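Long-range contact in putative branched-chain amino acid ABC transporter, periplasmic branched-chain amino acid-binding protein (Pseudomonas protegens Pf-5, PDB 4RU0), which probably binds a branched-chain amino acid or related small solute in the periplasm for uptake by an ABC transporter: residues G144-L155 and M381-E392. Numbering follows the deposited sequence.
Sequences GTVFPYNFPVML and MQNLKLSCRDHE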
# COMPACT_ATOMS: atom_id res chain seq x y z
N GLY A 144 13.36 9.86 5.59
CA GLY A 144 12.78 11.19 5.59
C GLY A 144 13.78 12.32 5.78
O GLY A 144 13.39 13.48 5.74
N THR A 145 15.05 12.00 5.99
CA THR A 145 16.07 13.05 6.07
C THR A 145 16.37 13.56 4.67
O THR A 145 16.87 14.67 4.50
CB THR A 145 17.38 12.57 6.74
OG1 THR A 145 18.03 11.60 5.90
CG2 THR A 145 17.11 11.98 8.11
N VAL A 146 16.07 12.74 3.67
CA VAL A 146 16.28 13.12 2.28
C VAL A 146 14.94 13.44 1.63
O VAL A 146 14.86 14.24 0.70
CB VAL A 146 17.02 12.01 1.51
CG1 VAL A 146 17.09 12.32 0.02
CG2 VAL A 146 18.42 11.83 2.08
N PHE A 147 13.87 12.83 2.15
CA PHE A 147 12.52 13.04 1.62
C PHE A 147 11.55 13.56 2.67
O PHE A 147 10.65 12.84 3.10
CB PHE A 147 11.99 11.74 1.02
CG PHE A 147 12.69 11.32 -0.23
CD1 PHE A 147 13.84 10.56 -0.17
CD2 PHE A 147 12.21 11.69 -1.47
CE1 PHE A 147 14.49 10.17 -1.32
CE2 PHE A 147 12.85 11.31 -2.63
CZ PHE A 147 14.00 10.55 -2.55
N PRO A 148 11.70 14.84 3.06
CA PRO A 148 10.90 15.44 4.13
C PRO A 148 9.40 15.32 3.93
O PRO A 148 8.68 15.09 4.90
CB PRO A 148 11.32 16.92 4.09
CG PRO A 148 12.62 16.94 3.39
CD PRO A 148 12.58 15.82 2.41
N TYR A 149 8.92 15.45 2.69
CA TYR A 149 7.49 15.48 2.43
C TYR A 149 6.99 14.34 1.54
O TYR A 149 5.96 14.45 0.89
CB TYR A 149 7.11 16.83 1.84
CG TYR A 149 7.25 17.94 2.86
CD1 TYR A 149 8.43 18.65 2.98
CD2 TYR A 149 6.21 18.22 3.74
CE1 TYR A 149 8.57 19.64 3.94
CE2 TYR A 149 6.34 19.21 4.69
CZ TYR A 149 7.52 19.91 4.79
OH TYR A 149 7.64 20.90 5.74
N ASN A 150 7.73 13.23 1.53
CA ASN A 150 7.32 12.04 0.80
C ASN A 150 7.23 10.84 1.75
O ASN A 150 8.22 10.48 2.39
CB ASN A 150 8.30 11.75 -0.34
CG ASN A 150 7.72 10.82 -1.40
OD1 ASN A 150 7.07 9.83 -1.08
ND2 ASN A 150 7.94 11.16 -2.66
N PHE A 151 6.05 10.23 1.83
CA PHE A 151 5.80 9.16 2.80
C PHE A 151 5.27 7.86 2.17
O PHE A 151 4.06 7.70 2.00
CB PHE A 151 4.81 9.63 3.87
CG PHE A 151 5.34 10.70 4.78
CD1 PHE A 151 5.81 10.37 6.05
CD2 PHE A 151 5.36 12.03 4.38
CE1 PHE A 151 6.30 11.36 6.90
CE2 PHE A 151 5.85 13.02 5.23
CZ PHE A 151 6.32 12.68 6.49
N PRO A 152 6.15 6.92 1.88
CA PRO A 152 5.69 5.62 1.39
C PRO A 152 5.29 4.74 2.58
O PRO A 152 6.00 3.86 2.99
CB PRO A 152 6.93 5.07 0.72
CG PRO A 152 8.03 5.60 1.53
CD PRO A 152 7.60 6.94 2.04
N VAL A 153 4.13 5.04 3.13
CA VAL A 153 3.68 4.50 4.40
C VAL A 153 3.29 3.03 4.45
O VAL A 153 2.69 2.49 3.53
CB VAL A 153 2.52 5.32 4.99
CG1 VAL A 153 2.51 5.15 6.49
CG2 VAL A 153 2.69 6.78 4.67
N MSE A 154 3.63 2.42 5.58
CA MSE A 154 3.28 1.07 5.93
C MSE A 154 4.08 -0.03 5.29
O MSE A 154 4.63 -0.87 6.01
CB MSE A 154 1.82 0.87 5.61
CG MSE A 154 1.14 0.16 6.75
SE MSE A 154 -0.77 0.30 6.44
CE MSE A 154 -1.03 1.79 7.68
N LEU A 155 4.12 -0.09 3.97
CA LEU A 155 4.91 -1.10 3.33
C LEU A 155 5.59 -0.64 2.08
O LEU A 155 4.95 -0.31 1.12
CB LEU A 155 4.02 -2.32 3.03
CG LEU A 155 4.76 -3.59 2.67
CD1 LEU A 155 5.58 -4.08 3.83
CD2 LEU A 155 3.79 -4.66 2.22
N MSE A 381 -5.41 -3.29 10.08
CA MSE A 381 -4.22 -2.46 9.91
C MSE A 381 -3.16 -2.82 10.94
O MSE A 381 -3.47 -3.11 12.09
CB MSE A 381 -4.58 -0.98 10.01
CG MSE A 381 -3.40 -0.03 9.95
SE MSE A 381 -3.92 1.80 10.40
CE MSE A 381 -5.46 1.92 9.22
N GLN A 382 -1.90 -2.80 10.52
CA GLN A 382 -0.79 -3.11 11.42
C GLN A 382 -0.44 -1.94 12.33
O GLN A 382 -0.99 -0.84 12.19
CB GLN A 382 0.44 -3.53 10.62
CG GLN A 382 1.01 -2.43 9.74
CD GLN A 382 2.00 -2.95 8.72
OE1 GLN A 382 3.20 -3.00 8.97
NE2 GLN A 382 1.49 -3.34 7.55
N ASN A 383 0.48 -2.17 13.26
CA ASN A 383 1.05 -1.09 14.06
C ASN A 383 1.86 -0.14 13.18
O ASN A 383 2.44 -0.55 12.17
CB ASN A 383 1.93 -1.64 15.18
CG ASN A 383 1.14 -2.30 16.29
OD1 ASN A 383 -0.03 -2.67 16.11
ND2 ASN A 383 1.76 -2.46 17.45
N LEU A 384 1.89 1.13 13.56
CA LEU A 384 2.67 2.14 12.85
C LEU A 384 3.48 2.98 13.82
O LEU A 384 2.93 3.56 14.75
CB LEU A 384 1.76 3.06 12.03
CG LEU A 384 1.22 2.53 10.71
CD1 LEU A 384 0.23 3.53 10.13
CD2 LEU A 384 2.37 2.29 9.75
N LYS A 385 4.78 3.02 13.62
CA LYS A 385 5.63 3.92 14.38
C LYS A 385 6.61 4.59 13.44
O LYS A 385 7.62 4.01 13.05
CB LYS A 385 6.36 3.17 15.50
CG LYS A 385 7.12 4.08 16.46
CD LYS A 385 7.29 3.43 17.82
CE LYS A 385 8.33 4.15 18.66
NZ LYS A 385 9.70 4.02 18.06
N LEU A 386 6.30 5.83 13.07
CA LEU A 386 7.13 6.59 12.15
C LEU A 386 8.10 7.50 12.88
O LEU A 386 7.97 7.74 14.08
CB LEU A 386 6.28 7.41 11.19
CG LEU A 386 5.66 6.72 9.98
CD1 LEU A 386 4.50 5.81 10.39
CD2 LEU A 386 5.22 7.76 8.96
N SER A 387 9.08 8.00 12.13
CA SER A 387 10.03 8.97 12.64
C SER A 387 10.54 9.78 11.46
O SER A 387 10.21 9.47 10.31
CB SER A 387 11.19 8.29 13.37
OG SER A 387 12.08 7.68 12.45
N CYS A 388 11.35 10.80 11.73
CA CYS A 388 11.99 11.56 10.68
C CYS A 388 12.89 10.65 9.85
O CYS A 388 13.05 10.84 8.64
CB CYS A 388 12.79 12.72 11.26
SG CYS A 388 14.02 13.43 10.13
N ARG A 389 13.46 9.65 10.51
CA ARG A 389 14.36 8.70 9.88
C ARG A 389 13.60 7.61 9.12
O ARG A 389 14.16 6.95 8.24
CB ARG A 389 15.26 8.08 10.96
CG ARG A 389 16.52 7.42 10.46
CD ARG A 389 17.13 6.56 11.56
NE ARG A 389 16.26 5.44 11.91
CZ ARG A 389 16.44 4.20 11.48
NH1 ARG A 389 15.59 3.24 11.84
NH2 ARG A 389 17.46 3.92 10.69
N ASP A 390 12.33 7.42 9.46
CA ASP A 390 11.55 6.30 8.93
C ASP A 390 10.14 6.70 8.52
O ASP A 390 9.22 6.73 9.34
CB ASP A 390 11.49 5.17 9.96
CG ASP A 390 10.60 4.02 9.51
OD1 ASP A 390 10.44 3.82 8.29
OD2 ASP A 390 10.05 3.32 10.39
N HIS A 391 9.95 6.97 7.24
CA HIS A 391 8.65 7.37 6.72
C HIS A 391 7.79 6.17 6.30
O HIS A 391 6.72 6.34 5.72
CB HIS A 391 8.83 8.34 5.54
CG HIS A 391 9.17 9.74 5.96
ND1 HIS A 391 9.18 10.79 5.07
CD2 HIS A 391 9.51 10.25 7.16
CE1 HIS A 391 9.51 11.90 5.72
NE2 HIS A 391 9.72 11.59 6.99
N GLU A 392 8.26 4.97 6.60
CA GLU A 392 7.48 3.77 6.35
C GLU A 392 6.69 3.39 7.59
O GLU A 392 5.46 3.34 7.58
CB GLU A 392 8.37 2.60 5.91
CG GLU A 392 7.58 1.36 5.52
CD GLU A 392 8.45 0.15 5.22
OE1 GLU A 392 9.65 0.16 5.57
OE2 GLU A 392 7.93 -0.82 4.62
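His391 slots between Phe151 and Gly144 in the periplasmic binding protein fold, where the chain after strand 384-385 packs against strand 150-151, which pairs in parallel with 131-132. One face of the imidazole lies on the Phe151 ring in a face-to-face stack, centroids 3.7 Å apart and planes at 11°; the opposite face takes a CH-pi contact from Gly144 CA, 3.4 Å from the ring centroid. With CG anti to its own carbonyl carbon, His391 sends ND1 to Asn150 O at 2.9 Å in a nearly straight bond (168°). That oxygen lies close to the imidazole plane, whereas ND1 sits above the carbonyl plane. NE2 is hydrogen-bonded to Glu363 OE2, so both ring nitrogens are engaged and rotation of the ring is restrained. Replacing His391 by an alanine is likely to leave Asn150 O and Glu363 without these partners and to open a gap between Phe151 and Gly144. Leu386 CD2 meets the edge of the Phe151 ring, 4.0 Å from CD1. Further along, Met154 N donates to Glu392 O at 2.9 Å, while Glu392 OE2 is hydrogen-bonded to Ser159 OG and Thr156 N at the start of helix 157-172. The selenomethionine side chain of Met154 passes Gln382 and bends at chi3 (-99°), bringing its methyl CE to 3.3 Å from Leu384 CD1.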